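Local coordinates for protein phenazine-1-carboxylate N-methyltransferase (Pseudomonas aeruginosa, PDB 2IP2) that transfers a methyl group from S-adenosyl-L-methionine to phenazine-1-carboxylate, giving 5-methylphenazine-1-carboxylate in the biosynthesis of the virulence pigment pyocyanin, at residues 34-39 with 48-53; 103-108 with 140-145; 183-186 with 191-194; 249-254 with 306-311. All blocks are in the same frame, centred on the assembly; numbering follows the deposited sequence. Where two conformers were deposited one is given.

Contact 1. Residues 34-39 with 48-53; sequences ADLIES and AAAVGS
L36 holds its CG anti to the backbone carbonyl carbon (chi1 -60°), and a nearly straight second torsion (chi2 170°) carries CD1 on to the helix of V51 and A50. This is a helix-to-helix contact in the N-terminal dimerisation domain, whose helices and small two-stranded sheet are consistent with the winged-helix type of helix-turn-helix fold. The branch CD1 does all the touching from the side of L36. L36 CD1 comes up against V51 CG1 at 3.6 Å, and the two side chains meet at a slant instead of lying alongside each other. The methyl of A50 is the looser neighbour, with its CB 4.1 Å from L36 CD1. One leucine branch therefore bridges the last turn of helix 44-51 where that turn faces helix 33-38. The area buried is small and the contact lies near the surface, entirely apolar. L36 also leans on L47, one turn earlier in helix 44-51, and I37 follows it there. V51 has further neighbours in I58 of helix 55-67 and in L118 of the second subunit, while S53 OG donates a hydrogen bond to L117 O of that subunit, so this corner borders the dimer interface. Both helices stop here. G52, with positive phi, turns the chain out of helix 44-51, and S53 N bonds back to A48 O. At the end of helix 33-38, S39 folds its hydroxyl back onto the preceding turn: OG donates to L36 O at 2.7 Å, tilted 27° from the carbonyl plane.

Contact 2. Residues 103-108 with 140-145; sequences GEEFHA and PDAGRR
The guanidinium of R145 meets the carboxylate of E105 edge to edge, the two planes 27° apart, while a second carboxylate, that of E104, approaches obliquely from well outside the guanidinium plane. The grip on E105 is end-on and bidentate. R145 NH1 donates to OE1 of E105 at 3.0 Å, and R145 NH2 donates to OE2 of E105 at 2.7 Å; both bonds are close to straight. Each oxygen is met on its syn side and lies almost in the guanidinium plane, so the modest twist is taken up at the carboxylate, where NH1 stands 26° out of plane. E105 is bent at chi2 and R145 at chi3, and the two side chains cross at about a right angle. R145 NH2 and Y135 OH, both bonded to OE2, would probably stabilise the negative charge of this buried glutamate. The methyl CB of A142 is a loose neighbour, 4.3 Å from E105 OE2. E104 adds only a longer electrostatic term, its OE1 lying 4.1 Å from R145 NH1 with no N-H aimed at it; its OE2 is hydrogen-bonded to Y26 OH. This all-helical region lies close to the dimer interface, where H107 of the same short helix hydrogen-bonds to E19 of the second subunit. The salt bridge ties the start of helix 105-109 to the first turns of helix 140-150, with Y135 of helix 132-138 against A142 and R145, and F124 and F128 of helix 123-128 packed on E105.

Contact 3. Residues 183-186 with 191-194; sequences KAIL and SARG
L186 and A192 bring the backbones to 5.9 Å between CA atoms, where helix 180-188 nears its end and the returning chain, already extended at A192, runs into strand 193-198. No hydrogen bond links the two segments; the contact is made by aliphatic branches. L186 does most of it. Its CA-CB bond does not aim at the strand, but with CG anti to the carbonyl carbon (chi1 -56°) and chi2 at 155°, the branch CD2 swings over to A192. L186 CD2 rests 3.3 Å from A192 O and 3.9 Å from A192 CB, so it covers both peptide and methyl. I185 adds a second contact: its CG2, placed anti to the backbone N, lies 4.1 Å from A192 CB. The alanine methyl thus meets branches of two consecutive helix residues, both on its helix-facing side. At R193 the CB points away from the helix. The arrangement is a beta-alpha-beta crossover of the Rossmann-like methyltransferase domain, strand 170-174, helix 180-188, strand 193-198, the last ending at D198, predicted to bind S-adenosyl-L-methionine. F171 of strand 170-174 packs against I185 and L186, F166 closes over I185 and A192, and L213 of helix 211-215 also touches L186. R193 pairs by its backbone with R169 and F171, and G194 with R218 and S220, at strands 170-174 and 219-223 and the residues just before them.

Contact 4. Residues 249-254 with 306-311; sequences AASLRL and VDLLGR
L252 and R311 cross at about a right angle, with the leucine branch CD2 pressed against the root of the arginine and not its charged end: L252 CD2 lies 3.7 Å from R311 CB. The same L252 CD2 is 3.6 Å from the backbone carbon R311 C. Beside this pair, L308 presents both of its methyls to helix 249-254. Its CG stands opposite the backbone N across the CA-CB bond (chi1 175°), which sends L308 CD2 to within 3.6 Å of S251 CB, while L308 CD1 touches L252 CD2 at 4.1 Å. S251 thus offers its CB to the leucine, its OG being bonded to D247 O one turn back in the chain. The two segments belong to helices 248-261 and 302-311 of the class I methyltransferase fold, which pack on the same side of its central sheet; the axes of segments 249-254 and 306-311 approach to 9.8 Å and cross at -56°. The arginine chain, bent at chi2 and chi3, doubles back along its own helix, so that one face of its guanidinium lies over L308 CA, 3.9 Å from the plane. From there R311 NH2 reaches E248 OE2 in a salt bridge to the first turn of helix 248-261.

Overall arrangement
The four contacts follow one another along the chain without nesting, running from the N-terminal dimerisation domain to the C-terminal methyltransferase domain. Contacts 1 and 2 have centres about 24 Å apart, and residues near both reach the second subunit. Contact 2, about 14 Å from the chain's centre, joins helices lying between contact 1 and the large sheet. Contacts 3 and 4, with centres about 26 Å apart, both belong to the Rossmann-like domain, around strands 193-198 and 314-322 of its seven-stranded sheet. Contacts 1 and 4 lie farthest apart, about 52 Å between centres, on opposite sides of the chain's centre, one in the dimerisation domain, the other in the methyltransferase domain, away from the predicted S-adenosyl-L-methionine residues.

Contact 1. Residues 34-39 with 48-53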
loop_
_atom_site.group_PDB
_atom_site.type_symbol
_atom_site.label_atom_id
_atom_site.label_comp_id
_atom_site.label_asym_id
_atom_site.label_seq_id
_atom_site.Cartn_x
_atom_site.Cartn_y
_atom_site.Cartn_z
ATOM N N ALA A 34 -7.019 -3.309 18.508
ATOM C CA ALA A 34 -5.949 -3.116 19.446
ATOM C C ALA A 34 -6.431 -2.796 20.872
ATOM O O ALA A 34 -5.831 -3.293 21.833
ATOM C CB ALA A 34 -5.025 -2.005 18.945
ATOM N N ASP A 35 -7.457 -1.960 20.996
ATOM C CA ASP A 35 -8.122 -1.658 22.285
ATOM C C ASP A 35 -8.795 -2.878 22.880
ATOM O O ASP A 35 -8.574 -3.201 24.057
ATOM C CB ASP A 35 -9.126 -0.533 22.085
ATOM C CG ASP A 35 -8.449 0.697 21.443
ATOM O OD1 ASP A 35 -7.372 1.092 21.975
ATOM O OD2 ASP A 35 -8.952 1.206 20.413
ATOM N N LEU A 36 -9.596 -3.565 22.063
ATOM C CA LEU A 36 -10.223 -4.813 22.497
ATOM C C LEU A 36 -9.193 -5.793 23.021
ATOM O O LEU A 36 -9.351 -6.349 24.130
ATOM C CB LEU A 36 -11.082 -5.447 21.366
ATOM C CG LEU A 36 -12.235 -4.556 20.864
ATOM C CD1 LEU A 36 -12.842 -5.119 19.659
ATOM C CD2 LEU A 36 -13.366 -4.422 21.929
ATOM N N ILE A 37 -8.154 -6.036 22.237
ATOM C CA ILE A 37 -7.090 -6.969 22.643
ATOM C C ILE A 37 -6.391 -6.571 23.933
ATOM O O ILE A 37 -6.170 -7.448 24.805
ATOM C CB ILE A 37 -6.053 -7.226 21.499
ATOM C CG1 ILE A 37 -6.740 -8.059 20.385
ATOM C CG2 ILE A 37 -4.799 -7.899 22.041
ATOM C CD1 ILE A 37 -6.021 -8.038 18.970
ATOM N N GLU A 38 -6.047 -5.289 24.078
ATOM C CA GLU A 38 -5.381 -4.822 25.298
ATOM C C GLU A 38 -6.242 -5.078 26.527
ATOM O O GLU A 38 -5.722 -5.379 27.606
ATOM C CB GLU A 38 -5.042 -3.337 25.223
ATOM C CG GLU A 38 -3.978 -2.904 26.226
ATOM C CD GLU A 38 -2.682 -3.695 26.098
ATOM O OE1 GLU A 38 -2.421 -4.293 25.033
ATOM O OE2 GLU A 38 -1.844 -3.672 27.030
ATOM N N SER A 39 -7.551 -4.991 26.361
ATOM C CA SER A 39 -8.482 -5.228 27.504
ATOM C C SER A 39 -8.745 -6.714 27.786
ATOM O O SER A 39 -9.531 -7.056 28.695
ATOM C CB SER A 39 -9.807 -4.516 27.261
ATOM O OG SER A 39 -10.577 -5.160 26.245
ATOM N N ALA A 48 -14.871 -11.267 17.289
ATOM C CA ALA A 48 -15.993 -11.266 16.372
ATOM C C ALA A 48 -17.308 -10.818 16.966
ATOM O O ALA A 48 -18.041 -10.009 16.350
ATOM C CB ALA A 48 -16.125 -12.634 15.621
ATOM N N ALA A 49 -17.606 -11.319 18.177
ATOM C CA ALA A 49 -18.830 -10.960 18.885
ATOM C C ALA A 49 -18.753 -9.501 19.247
ATOM O O ALA A 49 -19.761 -8.753 19.188
ATOM C CB ALA A 49 -19.011 -11.823 20.170
ATOM N N ALA A 50 -17.556 -9.075 19.591
ATOM C CA ALA A 50 -17.376 -7.696 20.033
ATOM C C ALA A 50 -17.587 -6.656 18.900
ATOM O O ALA A 50 -18.057 -5.568 19.171
ATOM C CB ALA A 50 -16.031 -7.526 20.675
ATOM N N VAL A 51 -17.274 -7.022 17.658
ATOM C CA VAL A 51 -17.329 -6.042 16.546
ATOM C C VAL A 51 -18.464 -6.295 15.543
ATOM O O VAL A 51 -18.739 -5.433 14.691
ATOM C CB VAL A 51 -15.958 -5.980 15.799
ATOM C CG1 VAL A 51 -14.834 -5.593 16.744
ATOM C CG2 VAL A 51 -15.645 -7.306 15.124
ATOM N N GLY A 52 -19.138 -7.443 15.668
ATOM C CA GLY A 52 -20.240 -7.840 14.751
ATOM C C GLY A 52 -19.704 -8.481 13.463
ATOM O O GLY A 52 -20.139 -8.167 12.368
ATOM N N SER A 53 -18.767 -9.394 13.627
ATOM C CA SER A 53 -18.183 -10.123 12.533
ATOM C C SER A 53 -18.327 -11.597 12.851
ATOM O O SER A 53 -19.158 -11.980 13.646
ATOM C CB SER A 53 -16.700 -9.727 12.384
ATOM O OG SER A 53 -16.132 -10.320 11.233
#

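Contact 2. Residues 103-108 with 140-145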
loop_
_atom_site.group_PDB
_atom_site.type_symbol
_atom_site.label_atom_id
_atom_site.label_comp_id
_atom_site.label_asym_id
_atom_site.label_seq_id
_atom_site.Cartn_x
_atom_site.Cartn_y
_atom_site.Cartn_z
ATOM N N GLY A 103 -7.037 6.776 5.918
ATOM C CA GLY A 103 -7.868 5.712 5.307
ATOM C C GLY A 103 -9.257 6.142 4.872
ATOM O O GLY A 103 -9.994 5.343 4.292
ATOM N N GLU A 104 -9.579 7.415 5.076
ATOM C CA GLU A 104 -10.891 7.964 4.708
ATOM C C GLU A 104 -10.620 9.074 3.747
ATOM O O GLU A 104 -10.455 8.806 2.560
ATOM C CB GLU A 104 -11.664 8.361 5.972
ATOM C CG GLU A 104 -12.132 7.091 6.725
ATOM C CD GLU A 104 -12.655 7.264 8.177
ATOM O OE1 GLU A 104 -12.855 8.430 8.662
ATOM O OE2 GLU A 104 -12.841 6.182 8.822
ATOM N N GLU A 105 -10.496 10.336 4.231
ATOM C CA GLU A 105 -10.293 11.448 3.337
ATOM C C GLU A 105 -9.108 11.242 2.366
ATOM O O GLU A 105 -9.237 11.539 1.194
ATOM C CB GLU A 105 -9.984 12.692 4.143
ATOM C CG GLU A 105 -11.208 13.485 4.491
ATOM C CD GLU A 105 -11.894 12.976 5.744
ATOM O OE1 GLU A 105 -11.447 11.957 6.329
ATOM O OE2 GLU A 105 -12.876 13.654 6.153
ATOM N N PHE A 106 -7.951 10.811 2.861
ATOM C CA PHE A 106 -6.825 10.669 1.913
ATOM C C PHE A 106 -6.865 9.434 1.004
ATOM O O PHE A 106 -6.262 9.422 -0.082
ATOM C CB PHE A 106 -5.505 10.786 2.611
ATOM C CG PHE A 106 -5.232 12.183 3.136
ATOM C CD1 PHE A 106 -5.827 13.323 2.517
ATOM C CD2 PHE A 106 -4.357 12.353 4.225
ATOM C CE1 PHE A 106 -5.492 14.645 2.987
ATOM C CE2 PHE A 106 -4.050 13.634 4.713
ATOM C CZ PHE A 106 -4.579 14.776 4.073
ATOM N N HIS A 107 -7.575 8.411 1.432
ATOM C CA HIS A 107 -7.870 7.276 0.512
ATOM C C HIS A 107 -8.755 7.784 -0.645
ATOM O O HIS A 107 -8.536 7.451 -1.824
ATOM C CB HIS A 107 -8.622 6.176 1.263
ATOM C CG HIS A 107 -9.035 5.021 0.393
ATOM N ND1 HIS A 107 -8.160 4.024 0.013
ATOM C CD2 HIS A 107 -10.231 4.703 -0.166
ATOM C CE1 HIS A 107 -8.792 3.140 -0.759
ATOM N NE2 HIS A 107 -10.052 3.532 -0.879
ATOM N N ALA A 108 -9.770 8.585 -0.304
ATOM C CA ALA A 108 -10.550 9.227 -1.353
ATOM C C ALA A 108 -9.705 10.101 -2.260
ATOM O O ALA A 108 -9.875 10.094 -3.497
ATOM C CB ALA A 108 -11.653 10.082 -0.715
ATOM N N PRO A 140 -16.292 21.633 10.443
ATOM C CA PRO A 140 -15.629 21.573 11.735
ATOM C C PRO A 140 -15.211 20.155 12.195
ATOM O O PRO A 140 -14.145 20.009 12.778
ATOM C CB PRO A 140 -16.673 22.195 12.680
ATOM C CG PRO A 140 -17.429 23.170 11.780
ATOM C CD PRO A 140 -17.594 22.328 10.520
ATOM N N ASP A 141 -16.039 19.137 11.937
ATOM C CA ASP A 141 -15.694 17.767 12.359
ATOM C C ASP A 141 -14.450 17.277 11.616
ATOM O O ASP A 141 -13.630 16.610 12.215
ATOM C CB ASP A 141 -16.874 16.823 12.180
ATOM C CG ASP A 141 -17.266 16.136 13.485
ATOM O OD1 ASP A 141 -16.413 15.445 14.088
ATOM O OD2 ASP A 141 -18.430 16.307 13.918
ATOM N N ALA A 142 -14.324 17.637 10.332
ATOM C CA ALA A 142 -13.168 17.210 9.518
ATOM C C ALA A 142 -11.925 17.938 10.029
ATOM O O ALA A 142 -10.857 17.340 10.259
ATOM C CB ALA A 142 -13.426 17.510 8.047
ATOM N N GLY A 143 -12.094 19.226 10.277
ATOM C CA GLY A 143 -11.033 20.019 10.883
ATOM C C GLY A 143 -10.534 19.436 12.212
ATOM O O GLY A 143 -9.326 19.290 12.409
ATOM N N ARG A 144 -11.466 19.118 13.115
ATOM C CA ARG A 144 -11.157 18.403 14.360
ATOM C C ARG A 144 -10.378 17.099 14.135
ATOM O O ARG A 144 -9.331 16.856 14.738
ATOM C CB ARG A 144 -12.473 18.062 15.084
ATOM C CG ARG A 144 -12.315 17.411 16.482
ATOM C CD ARG A 144 -13.682 16.954 17.038
ATOM N NE ARG A 144 -14.314 15.894 16.237
ATOM C CZ ARG A 144 -13.920 14.618 16.230
ATOM N NH1 ARG A 144 -12.905 14.232 16.980
ATOM N NH2 ARG A 144 -14.566 13.720 15.487
ATOM N N ARG A 145 -10.880 16.267 13.248
ATOM C CA ARG A 145 -10.169 15.008 12.945
ATOM C C ARG A 145 -8.784 15.183 12.348
ATOM O O ARG A 145 -7.831 14.355 12.602
ATOM C CB ARG A 145 -11.031 14.182 12.032
ATOM C CG ARG A 145 -12.243 13.553 12.793
ATOM C CD ARG A 145 -12.998 12.583 11.891
ATOM N NE ARG A 145 -13.731 13.258 10.831
ATOM C CZ ARG A 145 -13.359 13.210 9.553
ATOM N NH1 ARG A 145 -12.294 12.495 9.204
ATOM N NH2 ARG A 145 -14.042 13.871 8.632
#

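Contact 3. Residues 183-186 with 191-194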
loop_
_atom_site.group_PDB
_atom_site.type_symbol
_atom_site.label_atom_id
_atom_site.label_comp_id
_atom_site.label_asym_id
_atom_site.label_seq_id
_atom_site.Cartn_x
_atom_site.Cartn_y
_atom_site.Cartn_z
ATOM N N LYS A 183 3.136 23.590 23.188
ATOM C CA LYS A 183 2.739 22.745 24.305
ATOM C C LYS A 183 3.776 21.651 24.614
ATOM O O LYS A 183 4.102 21.452 25.774
ATOM C CB LYS A 183 1.351 22.161 24.059
ATOM C CG LYS A 183 1.000 20.986 24.942
ATOM C CD LYS A 183 -0.123 20.226 24.282
ATOM C CE LYS A 183 -1.395 21.055 24.304
ATOM N NZ LYS A 183 -2.286 20.600 25.429
ATOM N N ALA A 184 4.300 20.967 23.580
ATOM C CA ALA A 184 5.400 20.005 23.733
ATOM C C ALA A 184 6.595 20.656 24.472
ATOM O O ALA A 184 7.151 20.085 25.452
ATOM C CB ALA A 184 5.838 19.450 22.359
ATOM N N ILE A 185 6.937 21.882 24.103
ATOM C CA ILE A 185 8.092 22.520 24.733
ATOM C C ILE A 185 7.838 22.777 26.234
ATOM O O ILE A 185 8.673 22.416 27.089
ATOM C CB ILE A 185 8.546 23.833 24.028
ATOM C CG1 ILE A 185 9.083 23.536 22.623
ATOM C CG2 ILE A 185 9.587 24.573 24.899
ATOM C CD1 ILE A 185 8.899 24.729 21.642
ATOM N N LEU A 186 6.695 23.380 26.551
ATOM C CA LEU A 186 6.399 23.719 27.933
ATOM C C LEU A 186 6.126 22.497 28.807
ATOM O O LEU A 186 6.315 22.568 30.038
ATOM C CB LEU A 186 5.290 24.760 28.027
ATOM C CG LEU A 186 5.559 26.060 27.236
ATOM C CD1 LEU A 186 4.247 26.771 26.842
ATOM C CD2 LEU A 186 6.492 27.003 27.935
ATOM N N SER A 191 10.147 25.353 33.015
ATOM C CA SER A 191 10.692 26.710 33.191
ATOM C C SER A 191 10.876 27.526 31.861
ATOM O O SER A 191 11.393 28.668 31.863
ATOM C CB SER A 191 12.007 26.622 33.949
ATOM O OG SER A 191 13.104 26.674 33.083
ATOM N N ALA A 192 10.486 26.944 30.732
ATOM C CA ALA A 192 10.562 27.660 29.453
ATOM C C ALA A 192 9.447 28.700 29.451
ATOM O O ALA A 192 8.421 28.495 30.097
ATOM C CB ALA A 192 10.366 26.692 28.298
ATOM N N ARG A 193 9.642 29.808 28.744
ATOM C CA ARG A 193 8.558 30.768 28.544
ATOM C C ARG A 193 8.482 31.067 27.057
ATOM O O ARG A 193 9.511 31.105 26.385
ATOM C CB ARG A 193 8.812 32.083 29.300
ATOM C CG ARG A 193 8.992 31.958 30.841
ATOM C CD ARG A 193 8.557 33.241 31.634
ATOM N NE ARG A 193 8.789 34.509 30.923
ATOM C CZ ARG A 193 7.828 35.371 30.572
ATOM N NH1 ARG A 193 6.551 35.136 30.873
ATOM N NH2 ARG A 193 8.145 36.473 29.911
ATOM N N GLY A 194 7.269 31.273 26.550
ATOM C CA GLY A 194 7.084 31.386 25.122
ATOM C C GLY A 194 5.917 32.245 24.698
ATOM O O GLY A 194 4.975 32.468 25.461
#

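Contact 4. Residues 249-254 with 306-311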
loop_
_atom_site.group_PDB
_atom_site.type_symbol
_atom_site.label_atom_id
_atom_site.label_comp_id
_atom_site.label_asym_id
_atom_site.label_seq_id
_atom_site.Cartn_x
_atom_site.Cartn_y
_atom_site.Cartn_z
ATOM N N ALA A 249 10.156 36.170 -1.688
ATOM C CA ALA A 249 9.874 37.469 -1.086
ATOM C C ALA A 249 9.381 37.342 0.365
ATOM O O ALA A 249 9.939 37.990 1.269
ATOM C CB ALA A 249 8.843 38.261 -1.931
ATOM N N ALA A 250 8.311 36.555 0.548
ATOM C CA ALA A 250 7.683 36.361 1.864
ATOM C C ALA A 250 8.648 35.734 2.868
ATOM O O ALA A 250 8.721 36.194 4.022
ATOM C CB ALA A 250 6.355 35.540 1.739
ATOM N N SER A 251 9.431 34.742 2.418
ATOM C CA SER A 251 10.395 34.089 3.296
ATOM C C SER A 251 11.477 35.041 3.732
ATOM O O SER A 251 11.977 34.943 4.857
ATOM C CB SER A 251 11.031 32.837 2.670
ATOM O OG SER A 251 10.054 31.858 2.316
ATOM N N LEU A 252 11.861 35.970 2.851
ATOM C CA LEU A 252 12.923 36.879 3.239
ATOM C C LEU A 252 12.358 37.940 4.194
ATOM O O LEU A 252 13.065 38.356 5.112
ATOM C CB LEU A 252 13.639 37.497 2.002
ATOM C CG LEU A 252 14.632 36.677 1.150
ATOM C CD1 LEU A 252 15.170 37.596 0.055
ATOM C CD2 LEU A 252 15.801 36.066 1.932
ATOM N N ARG A 253 11.097 38.331 4.028
ATOM C CA ARG A 253 10.495 39.245 5.017
ATOM C C ARG A 253 10.449 38.584 6.405
ATOM O O ARG A 253 10.841 39.192 7.387
ATOM C CB ARG A 253 9.091 39.729 4.661
ATOM C CG ARG A 253 8.936 40.595 3.376
ATOM C CD ARG A 253 7.586 41.366 3.373
ATOM N NE ARG A 253 7.490 42.279 4.517
ATOM C CZ ARG A 253 7.992 43.520 4.547
ATOM N NH1 ARG A 253 8.600 44.029 3.474
ATOM N NH2 ARG A 253 7.861 44.257 5.646
ATOM N N LEU A 254 10.028 37.321 6.464
ATOM C CA LEU A 254 9.909 36.628 7.751
ATOM C C LEU A 254 11.293 36.493 8.421
ATOM O O LEU A 254 11.498 36.820 9.604
ATOM C CB LEU A 254 9.273 35.227 7.524
ATOM C CG LEU A 254 9.225 34.383 8.779
ATOM C CD1 LEU A 254 8.218 34.992 9.755
ATOM C CD2 LEU A 254 8.803 32.958 8.362
ATOM N N VAL A 306 18.781 25.807 3.255
ATOM C CA VAL A 306 20.049 26.343 3.738
ATOM C C VAL A 306 20.396 27.638 2.974
ATOM O O VAL A 306 20.732 28.670 3.609
ATOM C CB VAL A 306 21.141 25.259 3.628
ATOM C CG1 VAL A 306 22.535 25.844 3.756
ATOM C CG2 VAL A 306 20.912 24.110 4.689
ATOM N N ASP A 307 20.263 27.605 1.643
ATOM C CA ASP A 307 20.552 28.787 0.803
ATOM C C ASP A 307 19.594 29.960 1.059
ATOM O O ASP A 307 19.978 31.127 1.001
ATOM C CB ASP A 307 20.484 28.428 -0.679
ATOM C CG ASP A 307 21.649 27.610 -1.127
ATOM O OD1 ASP A 307 22.608 27.443 -0.334
ATOM O OD2 ASP A 307 21.571 27.095 -2.269
ATOM N N LEU A 308 18.336 29.635 1.337
ATOM C CA LEU A 308 17.335 30.638 1.640
ATOM C C LEU A 308 17.665 31.292 2.972
ATOM O O LEU A 308 17.558 32.536 3.115
ATOM C CB LEU A 308 15.929 30.022 1.632
ATOM C CG LEU A 308 14.771 30.940 2.056
ATOM C CD1 LEU A 308 14.623 32.228 1.228
ATOM C CD2 LEU A 308 13.425 30.163 2.078
ATOM N N LEU A 309 18.087 30.470 3.932
ATOM C CA LEU A 309 18.523 30.954 5.269
ATOM C C LEU A 309 19.673 31.948 5.148
ATOM O O LEU A 309 19.596 33.042 5.720
ATOM C CB LEU A 309 18.930 29.807 6.186
ATOM C CG LEU A 309 17.698 29.044 6.759
ATOM C CD1 LEU A 309 18.167 27.839 7.575
ATOM C CD2 LEU A 309 16.839 29.956 7.607
ATOM N N GLY A 310 20.711 31.561 4.394
ATOM C CA GLY A 310 21.852 32.441 4.085
ATOM C C GLY A 310 21.418 33.749 3.452
ATOM O O GLY A 310 21.916 34.804 3.846
ATOM N N ARG A 311 20.475 33.696 2.505
ATOM C CA ARG A 311 19.983 34.888 1.806
ATOM C C ARG A 311 19.315 35.794 2.845
ATOM O O ARG A 311 19.343 37.032 2.739
ATOM C CB ARG A 311 18.976 34.470 0.754
ATOM C CG ARG A 311 19.172 35.021 -0.652
ATOM C CD ARG A 311 19.164 33.925 -1.704
ATOM N NE ARG A 311 17.881 33.224 -1.860
ATOM C CZ ARG A 311 17.773 31.907 -2.070
ATOM N NH1 ARG A 311 18.858 31.129 -2.116
ATOM N NH2 ARG A 311 16.577 31.370 -2.238
#